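Local coordinates for SusD superfamily protein (PDB 3OTN) that probably binds carbohydrate or another nutrient at the outer membrane, as expected of a SusD-family protein, at residues 357-369 with 379-392. Numbering follows the deposited sequence.
With EDO (1,2-ethanediol), chain S.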
ATOM      1  N   VAL A 357      -1.915  -5.270  -1.713  1.00 19.24           N
ATOM      2  CA  VAL A 357      -1.183  -4.900  -0.499  1.00 20.12           C
ATOM      3  C   VAL A 357       0.290  -5.343  -0.652  1.00 19.97           C
ATOM      4  O   VAL A 357       1.196  -4.559  -0.382  1.00 20.09           O
ATOM      5  CB  VAL A 357      -1.839  -5.530   0.772  1.00 21.80           C
ATOM      6  CG1 VAL A 357      -0.996  -5.289   2.015  1.00 20.06           C
ATOM      7  CG2 VAL A 357      -3.242  -4.985   0.953  1.00 24.86           C
ATOM      8  N   TYR A 358       0.523  -6.588  -1.058  1.00 17.86           N
ATOM      9  CA  TYR A 358       1.885  -7.058  -1.441  1.00 18.34           C
ATOM     10  C   TYR A 358       1.834  -7.820  -2.747  1.00 16.59           C
ATOM     11  O   TYR A 358       0.981  -8.692  -2.922  1.00 16.87           O
ATOM     12  CB  TYR A 358       2.541  -7.960  -0.370  1.00 21.32           C
ATOM     13  CG  TYR A 358       2.990  -7.169   0.819  1.00 16.87           C
ATOM     14  CD1 TYR A 358       4.079  -6.329   0.733  1.00 21.22           C
ATOM     15  CD2 TYR A 358       2.289  -7.212   2.016  1.00 21.03           C
ATOM     16  CE1 TYR A 358       4.467  -5.538   1.803  1.00 21.64           C
ATOM     17  CE2 TYR A 358       2.672  -6.428   3.089  1.00 20.71           C
ATOM     18  CZ  TYR A 358       3.768  -5.604   2.969  1.00 23.73           C
ATOM     19  OH  TYR A 358       4.138  -4.813   3.996  1.00 19.63           O
ATOM     20  N   ARG A 359       2.758  -7.512  -3.644  1.00 19.10           N
ATOM     21  CA  ARG A 359       2.987  -8.290  -4.850  1.00 19.28           C
ATOM     22  C   ARG A 359       4.478  -8.629  -4.965  1.00 17.27           C
ATOM     23  O   ARG A 359       5.312  -8.054  -4.302  1.00 17.77           O
ATOM     24  CB  ARG A 359       2.462  -7.578  -6.093  1.00 19.23           C
ATOM     25  CG  ARG A 359       3.196  -6.306  -6.522  1.00 19.46           C
ATOM     26  CD  ARG A 359       2.504  -5.774  -7.733  1.00 20.41           C
ATOM     27  NE  ARG A 359       3.028  -4.506  -8.279  1.00 18.94           N
ATOM     28  CZ  ARG A 359       3.755  -4.374  -9.391  1.00 17.63           C
ATOM     29  NH1 ARG A 359       4.143  -5.442 -10.090  1.00 22.44           N
ATOM     30  NH2 ARG A 359       4.079  -3.146  -9.843  1.00 17.84           N
ATOM     31  N   TYR A 360       4.785  -9.624  -5.766  1.00 17.35           N
ATOM     32  CA  TYR A 360       6.146 -10.160  -5.861  1.00 19.28           C
ATOM     33  C   TYR A 360       7.200  -9.150  -6.260  1.00 20.57           C
ATOM     34  O   TYR A 360       8.329  -9.191  -5.724  1.00 22.10           O
ATOM     35  CB  TYR A 360       6.130 -11.322  -6.845  1.00 21.08           C
ATOM     36  CG  TYR A 360       7.324 -12.239  -6.868  1.00 18.41           C
ATOM     37  CD1 TYR A 360       7.843 -12.772  -5.704  1.00 21.11           C
ATOM     38  CD2 TYR A 360       7.838 -12.674  -8.075  1.00 20.46           C
ATOM     39  CE1 TYR A 360       8.880 -13.673  -5.750  1.00 21.28           C
ATOM     40  CE2 TYR A 360       8.872 -13.573  -8.134  1.00 24.77           C
ATOM     41  CZ  TYR A 360       9.385 -14.069  -6.976  1.00 24.81           C
ATOM     42  OH  TYR A 360      10.415 -14.944  -7.034  1.00 27.12           O
ATOM     43  N   THR A 361       6.871  -8.228  -7.163  1.00 19.11           N
ATOM     44  CA  THR A 361       7.877  -7.187  -7.544  1.00 20.80           C
ATOM     45  C   THR A 361       8.407  -6.399  -6.336  1.00 20.14           C
ATOM     46  O   THR A 361       9.618  -6.191  -6.208  1.00 20.12           O
ATOM     47  CB  THR A 361       7.380  -6.227  -8.644  1.00 18.62           C
ATOM     48  OG1 THR A 361       7.155  -6.959  -9.848  1.00 18.90           O
ATOM     49  CG2 THR A 361       8.417  -5.103  -8.932  1.00 16.43           C
ATOM     50  N   ASP A 362       7.502  -6.013  -5.438  1.00 21.47           N
ATOM     51  CA  ASP A 362       7.829  -5.305  -4.197  1.00 22.66           C
ATOM     52  C   ASP A 362       8.742  -6.175  -3.335  1.00 21.46           C
ATOM     53  O   ASP A 362       9.758  -5.712  -2.847  1.00 19.68           O
ATOM     54  CB  ASP A 362       6.523  -5.010  -3.447  1.00 24.02           C
ATOM     55  CG  ASP A 362       6.672  -4.057  -2.244  1.00 31.15           C
ATOM     56  OD1 ASP A 362       7.781  -3.550  -1.890  1.00 26.17           O
ATOM     57  OD2 ASP A 362       5.589  -3.800  -1.645  1.00 36.13           O
ATOM     58  N   VAL A 363       8.414  -7.455  -3.227  1.00 21.65           N
ATOM     59  CA  VAL A 363       9.201  -8.363  -2.394  1.00 20.94           C
ATOM     60  C   VAL A 363      10.625  -8.511  -2.963  1.00 19.87           C
ATOM     61  O   VAL A 363      11.574  -8.502  -2.201  1.00 22.70           O
ATOM     62  CB  VAL A 363       8.545  -9.720  -2.202  1.00 20.96           C
ATOM     63  CG1 VAL A 363       9.491 -10.667  -1.414  1.00 21.67           C
ATOM     64  CG2 VAL A 363       7.212  -9.566  -1.473  1.00 18.54           C
ATOM     65  N   LEU A 364      10.757  -8.671  -4.278  1.00 18.62           N
ATOM     66  CA  LEU A 364      12.072  -8.729  -4.929  1.00 18.66           C
ATOM     67  C   LEU A 364      12.930  -7.463  -4.650  1.00 18.44           C
ATOM     68  O   LEU A 364      14.118  -7.554  -4.289  1.00 19.44           O
ATOM     69  CB  LEU A 364      11.914  -8.902  -6.438  1.00 20.41           C
ATOM     70  CG  LEU A 364      11.253 -10.182  -6.979  1.00 22.90           C
ATOM     71  CD1 LEU A 364      11.421 -10.297  -8.491  1.00 16.22           C
ATOM     72  CD2 LEU A 364      11.828 -11.397  -6.275  1.00 17.11           C
ATOM     73  N   LEU A 365      12.325  -6.293  -4.789  1.00 18.23           N
ATOM     74  CA  LEU A 365      13.063  -5.056  -4.536  1.00 18.26           C
ATOM     75  C   LEU A 365      13.357  -4.898  -3.032  1.00 19.47           C
ATOM     76  O   LEU A 365      14.389  -4.366  -2.680  1.00 23.02           O
ATOM     77  CB  LEU A 365      12.297  -3.861  -5.085  1.00 17.70           C
ATOM     78  CG  LEU A 365      12.229  -3.828  -6.618  1.00 18.18           C
ATOM     79  CD1 LEU A 365      11.175  -2.807  -7.060  1.00 22.38           C
ATOM     80  CD2 LEU A 365      13.603  -3.457  -7.183  1.00 19.12           C
HETATM   81  N   MSE A 366      12.467  -5.364  -2.147  1.00 18.78           N
HETATM   82  CA  MSE A 366      12.772  -5.412  -0.702  1.00 19.42           C
HETATM   83  C   MSE A 366      13.939  -6.333  -0.401  1.00 20.97           C
HETATM   84  O   MSE A 366      14.758  -5.992   0.442  1.00 19.34           O
HETATM   85  CB  MSE A 366      11.546  -5.810   0.130  1.00 18.69           C
HETATM   86  CG  MSE A 366      10.486  -4.732   0.183  1.00 24.11           C
HETATM   87 SE   MSE A 366       9.221  -5.097   1.622  0.75 22.88          SE
HETATM   88  CE  MSE A 366       8.417  -6.702   0.954  1.00 25.44           C
ATOM     89  N   TYR A 367      14.034  -7.474  -1.100  1.00 20.14           N
ATOM     90  CA  TYR A 367      15.226  -8.325  -0.968  1.00 20.67           C
ATOM     91  C   TYR A 367      16.498  -7.581  -1.381  1.00 22.59           C
ATOM     92  O   TYR A 367      17.468  -7.565  -0.601  1.00 21.49           O
ATOM     93  CB  TYR A 367      15.156  -9.660  -1.737  1.00 20.32           C
ATOM     94  CG  TYR A 367      16.464 -10.451  -1.578  1.00 21.00           C
ATOM     95  CD1 TYR A 367      16.716 -11.213  -0.442  1.00 26.37           C
ATOM     96  CD2 TYR A 367      17.466 -10.379  -2.546  1.00 22.83           C
ATOM     97  CE1 TYR A 367      17.943 -11.887  -0.279  1.00 24.10           C
ATOM     98  CE2 TYR A 367      18.668 -11.060  -2.403  1.00 25.14           C
ATOM     99  CZ  TYR A 367      18.895 -11.810  -1.256  1.00 27.18           C
ATOM    100  OH  TYR A 367      20.081 -12.467  -1.116  1.00 26.27           O
ATOM    101  N   ALA A 368      16.519  -7.008  -2.593  1.00 21.80           N
ATOM    102  CA  ALA A 368      17.698  -6.252  -3.085  1.00 20.95           C
ATOM    103  C   ALA A 368      18.106  -5.152  -2.100  1.00 21.63           C
ATOM    104  O   ALA A 368      19.298  -4.976  -1.829  1.00 23.09           O
ATOM    105  CB  ALA A 368      17.460  -5.642  -4.474  1.00 21.32           C
ATOM    106  N   GLU A 369      17.125  -4.420  -1.579  1.00 18.90           N
ATOM    107  CA  GLU A 369      17.408  -3.323  -0.648  1.00 20.74           C
ATOM    108  C   GLU A 369      17.995  -3.814   0.662  1.00 19.14           C
ATOM    109  O   GLU A 369      19.032  -3.336   1.095  1.00 21.46           O
ATOM    110  CB  GLU A 369      16.169  -2.436  -0.419  1.00 20.00           C
ATOM    111  CG  GLU A 369      16.483  -1.239   0.496  1.00 22.33           C
ATOM    112  CD  GLU A 369      15.381  -0.169   0.559  1.00 19.91           C
ATOM    113  OE1 GLU A 369      14.359  -0.321  -0.103  1.00 22.20           O
ATOM    114  OE2 GLU A 369      15.585   0.851   1.257  1.00 21.90           O
ATOM    115  N   ASN A 379      24.706  -8.920  -4.094  1.00 32.45           N
ATOM    116  CA  ASN A 379      24.984 -10.284  -4.569  1.00 31.67           C
ATOM    117  C   ASN A 379      24.271 -10.525  -5.918  1.00 33.35           C
ATOM    118  O   ASN A 379      23.518  -9.656  -6.420  1.00 28.50           O
ATOM    119  CB  ASN A 379      24.634 -11.330  -3.491  1.00 31.44           C
ATOM    120  CG  ASN A 379      23.116 -11.460  -3.205  1.00 29.93           C
ATOM    121  OD1 ASN A 379      22.259 -11.025  -3.975  1.00 29.03           O
ATOM    122  ND2 ASN A 379      22.801 -12.101  -2.092  1.00 25.71           N
ATOM    123  N   GLN A 380      24.492 -11.706  -6.507  1.00 33.26           N
ATOM    124  CA  GLN A 380      23.969 -11.987  -7.846  1.00 30.74           C
ATOM    125  C   GLN A 380      22.442 -11.950  -7.905  1.00 29.86           C
ATOM    126  O   GLN A 380      21.888 -11.531  -8.916  1.00 28.81           O
ATOM    127  CB  GLN A 380      24.488 -13.321  -8.409  1.00 33.34           C
ATOM    128  CG  GLN A 380      24.221 -13.511  -9.924  1.00 29.43           C
ATOM    129  CD  GLN A 380      24.928 -12.449 -10.768  1.00 38.07           C
ATOM    130  OE1 GLN A 380      26.114 -12.161 -10.565  1.00 33.31           O
ATOM    131  NE2 GLN A 380      24.201 -11.855 -11.702  1.00 36.89           N
ATOM    132  N   GLN A 381      21.780 -12.388  -6.828  1.00 28.60           N
ATOM    133  CA  GLN A 381      20.317 -12.424  -6.771  1.00 28.47           C
ATOM    134  C   GLN A 381      19.748 -11.004  -6.888  1.00 27.47           C
ATOM    135  O   GLN A 381      18.796 -10.786  -7.624  1.00 27.35           O
ATOM    136  CB  GLN A 381      19.850 -13.089  -5.467  1.00 29.00           C
ATOM    137  CG  GLN A 381      18.332 -13.157  -5.267  1.00 26.14           C
ATOM    138  CD  GLN A 381      17.626 -13.941  -6.349  1.00 31.01           C
ATOM    139  OE1 GLN A 381      17.397 -15.121  -6.165  1.00 30.27           O
ATOM    140  NE2 GLN A 381      17.284 -13.295  -7.493  1.00 25.15           N
ATOM    141  N   SER A 382      20.383 -10.047  -6.208  1.00 28.46           N
ATOM    142  CA  SER A 382      19.937  -8.641  -6.219  1.00 24.39           C
ATOM    143  C   SER A 382      20.207  -8.009  -7.564  1.00 22.56           C
ATOM    144  O   SER A 382      19.367  -7.284  -8.083  1.00 24.10           O
ATOM    145  CB  SER A 382      20.621  -7.842  -5.100  1.00 25.52           C
ATOM    146  OG  SER A 382      20.249  -8.330  -3.817  1.00 29.12           O
ATOM    147  N   ILE A 383      21.378  -8.292  -8.131  1.00 26.23           N
ATOM    148  CA  ILE A 383      21.733  -7.823  -9.462  1.00 26.64           C
ATOM    149  C   ILE A 383      20.703  -8.322 -10.471  1.00 27.05           C
ATOM    150  O   ILE A 383      20.199  -7.541 -11.273  1.00 25.81           O
ATOM    151  CB  ILE A 383      23.159  -8.262  -9.870  1.00 27.62           C
ATOM    152  CG1 ILE A 383      24.202  -7.458  -9.075  1.00 28.91           C
ATOM    153  CG2 ILE A 383      23.415  -8.090 -11.399  1.00 27.97           C
ATOM    154  CD1 ILE A 383      25.614  -7.986  -9.207  1.00 27.86           C
ATOM    155  N   ASP A 384      20.381  -9.615 -10.405  1.00 28.33           N
ATOM    156  CA  ASP A 384      19.403 -10.212 -11.325  1.00 27.11           C
ATOM    157  C   ASP A 384      18.005  -9.583 -11.151  1.00 25.33           C
ATOM    158  O   ASP A 384      17.312  -9.380 -12.122  1.00 25.98           O
ATOM    159  CB  ASP A 384      19.326 -11.749 -11.146  1.00 25.85           C
ATOM    160  CG  ASP A 384      20.558 -12.478 -11.649  1.00 29.35           C
ATOM    161  OD1 ASP A 384      21.370 -11.897 -12.400  1.00 37.85           O
ATOM    162  OD2 ASP A 384      20.723 -13.663 -11.288  1.00 31.96           O
ATOM    163  N   ILE A 385      17.602  -9.274  -9.920  1.00 27.23           N
ATOM    164  CA  ILE A 385      16.286  -8.654  -9.636  1.00 25.50           C
ATOM    165  C   ILE A 385      16.170  -7.279 -10.325  1.00 25.31           C
ATOM    166  O   ILE A 385      15.211  -7.032 -11.064  1.00 28.20           O
ATOM    167  CB  ILE A 385      16.047  -8.554  -8.097  1.00 25.95           C
ATOM    168  CG1 ILE A 385      15.667  -9.927  -7.541  1.00 24.84           C
ATOM    169  CG2 ILE A 385      14.993  -7.462  -7.715  1.00 24.56           C
ATOM    170  CD1 ILE A 385      15.859 -10.061  -6.017  1.00 22.01           C
ATOM    171  N   VAL A 386      17.182  -6.435 -10.140  1.00 24.10           N
ATOM    172  CA  VAL A 386      17.224  -5.133 -10.782  1.00 25.19           C
ATOM    173  C   VAL A 386      17.214  -5.265 -12.311  1.00 25.98           C
ATOM    174  O   VAL A 386      16.483  -4.546 -12.987  1.00 24.67           O
ATOM    175  CB  VAL A 386      18.435  -4.284 -10.293  1.00 26.62           C
ATOM    176  CG1 VAL A 386      18.641  -3.090 -11.167  1.00 25.97           C
ATOM    177  CG2 VAL A 386      18.183  -3.824  -8.851  1.00 24.10           C
ATOM    178  N   ASN A 387      17.973  -6.212 -12.856  1.00 24.63           N
ATOM    179  CA  ASN A 387      17.985  -6.393 -14.320  1.00 25.71           C
ATOM    180  C   ASN A 387      16.699  -6.988 -14.919  1.00 26.46           C
ATOM    181  O   ASN A 387      16.346  -6.666 -16.046  1.00 26.74           O
ATOM    182  CB  ASN A 387      19.214  -7.191 -14.744  1.00 25.68           C
ATOM    183  CG  ASN A 387      20.506  -6.404 -14.568  1.00 29.86           C
ATOM    184  OD1 ASN A 387      20.513  -5.173 -14.578  1.00 30.20           O
ATOM    185  ND2 ASN A 387      21.601  -7.115 -14.417  1.00 27.86           N
ATOM    186  N   GLN A 388      16.007  -7.839 -14.159  1.00 28.11           N
ATOM    187  CA  GLN A 388      14.713  -8.390 -14.586  0.50 27.99           C
ATOM    188  C   GLN A 388      13.660  -7.280 -14.649  1.00 25.22           C
ATOM    189  O   GLN A 388      12.922  -7.187 -15.615  1.00 25.34           O
ATOM    190  CB  GLN A 388      14.263  -9.531 -13.654  0.50 27.86           C
ATOM    191  CG  GLN A 388      15.097 -10.827 -13.788  0.50 32.03           C
ATOM    192  CD  GLN A 388      15.121 -11.655 -12.494  0.50 36.66           C
ATOM    193  OE1 GLN A 388      14.416 -11.335 -11.525  0.50 29.77           O
ATOM    194  NE2 GLN A 388      15.947 -12.710 -12.469  0.50 26.37           N
ATOM    195  N   ILE A 389      13.615  -6.428 -13.615  1.00 25.25           N
ATOM    196  CA  ILE A 389      12.650  -5.312 -13.538  1.00 24.05           C
ATOM    197  C   ILE A 389      12.928  -4.288 -14.617  1.00 23.50           C
ATOM    198  O   ILE A 389      12.026  -3.850 -15.308  1.00 22.13           O
ATOM    199  CB  ILE A 389      12.548  -4.731 -12.078  1.00 26.67           C
ATOM    200  CG1 ILE A 389      11.992  -5.843 -11.150  1.00 20.08           C
ATOM    201  CG2 ILE A 389      11.680  -3.462 -12.033  1.00 20.26           C
ATOM    202  CD1 ILE A 389      12.238  -5.608  -9.663  1.00 21.40           C
ATOM    203  N   ARG A 390      14.196  -3.970 -14.815  1.00 25.30           N
ATOM    204  CA  ARG A 390      14.615  -3.098 -15.894  1.00 27.03           C
ATOM    205  C   ARG A 390      14.299  -3.703 -17.274  1.00 27.36           C
ATOM    206  O   ARG A 390      13.788  -2.999 -18.136  1.00 28.93           O
ATOM    207  CB  ARG A 390      16.111  -2.751 -15.759  1.00 23.49           C
ATOM    208  CG  ARG A 390      16.409  -1.765 -14.611  1.00 26.05           C
ATOM    209  CD  ARG A 390      17.941  -1.545 -14.441  1.00 30.64           C
ATOM    210  NE  ARG A 390      18.501  -0.984 -15.652  1.00 29.64           N
ATOM    211  CZ  ARG A 390      18.503   0.314 -15.991  1.00 26.14           C
ATOM    212  NH1 ARG A 390      18.033   1.279 -15.186  1.00 30.70           N
ATOM    213  NH2 ARG A 390      19.006   0.659 -17.163  1.00 30.23           N
ATOM    214  N   GLY A 391      14.566  -4.999 -17.454  1.00 26.83           N
ATOM    215  CA  GLY A 391      14.284  -5.706 -18.731  1.00 28.02           C
ATOM    216  C   GLY A 391      12.810  -5.704 -19.132  1.00 26.08           C
ATOM    217  O   GLY A 391      12.481  -5.484 -20.286  1.00 23.87           O
ATOM    218  N   ARG A 392      11.921  -5.949 -18.171  1.00 25.47           N
ATOM    219  CA  ARG A 392      10.499  -5.811 -18.396  1.00 24.40           C
ATOM    220  C   ARG A 392      10.148  -4.385 -18.870  1.00 26.63           C
ATOM    221  O   ARG A 392       9.277  -4.222 -19.718  1.00 26.68           O
ATOM    222  CB  ARG A 392       9.741  -6.157 -17.128  1.00 24.68           C
ATOM    223  CG  ARG A 392       8.241  -6.025 -17.256  1.00 26.45           C
ATOM    224  CD  ARG A 392       7.552  -6.611 -16.080  1.00 21.20           C
ATOM    225  NE  ARG A 392       7.889  -6.005 -14.795  1.00 23.47           N
ATOM    226  CZ  ARG A 392       7.551  -6.529 -13.609  1.00 22.31           C
ATOM    227  NH1 ARG A 392       6.855  -7.665 -13.537  1.00 21.24           N
ATOM    228  NH2 ARG A 392       7.878  -5.903 -12.478  1.00 24.95           N
TER
HETATM  229  C1  EDO S 632      14.513 -14.296  -8.981  1.00 49.94           C
HETATM  230  O1  EDO S 632      15.711 -14.088  -9.738  1.00 49.23           O
HETATM  231  C2  EDO S 632      13.332 -13.662  -9.705  1.00 48.29           C
HETATM  232  O2  EDO S 632      12.148 -14.425  -9.438  1.00 57.68           O
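An antiparallel helical hairpin in the RagB/SusD region brings Tyr367, Leu364 and Leu365 of helix 360-375 against Asn379, the N-cap of helix 380-392, and Ile385 and Ile389 within it. The short segments run at 138° and splay from a tight end, where Ala368 CB packs on Ser382 CB, to a wider one at Thr361 and Ile389. At the tight end Asn379 does two jobs. Its OD1 caps the helix by accepting from Ser382 N, nearly along the C=O axis, while ND2 donates to Tyr367 OH at 2.9 Å, the phenol oxygen lying in the amide plane and the ring nearly coplanar with it. With chi1 at 68°, CG sits between the backbone N and the carbonyl carbon, and the amide can serve both partners. Replacing Asn379 by alanine removes both amide atoms, which would probably leave Ser382 N without its side-chain cap and the Tyr367 hydroxyl without this donor. Beside the hydroxyl-bearing carbon, Gln381 CG meets Tyr367 CE2 at 3.6 Å, the amide plane standing nearly perpendicular to the ring. Ile385 fills the middle of the hairpin, a pairing consistent with the TPR-like helical grouping of this family: CG2 touches Leu364 CB at 3.6 Å, and CD1 reaches Tyr367 CD2 at 3.8 Å. Farther along, Ile389 CD1 and Leu365 CG meet tip to tip at 3.5 Å. Where the helices diverge, Arg392 NH2 donates almost straight (177°) to Thr361 OG1, 2.9 Å away and in the guanidinium plane. Glu248 is a partner of Thr361 too, and salt-bridges both Arg359 and Arg392; Arg359 also pairs with Glu421, and Arg392 with Asp417, so the neighbouring like charges are offset. On the hairpin's flank, a 1,2-ethanediol probably left from crystallisation links both helices: Gln381 NE2 and Gln388 NE2 donate to its O1, and its O2 is hydrogen-bonded to Tyr360 OH at 3.0 Å.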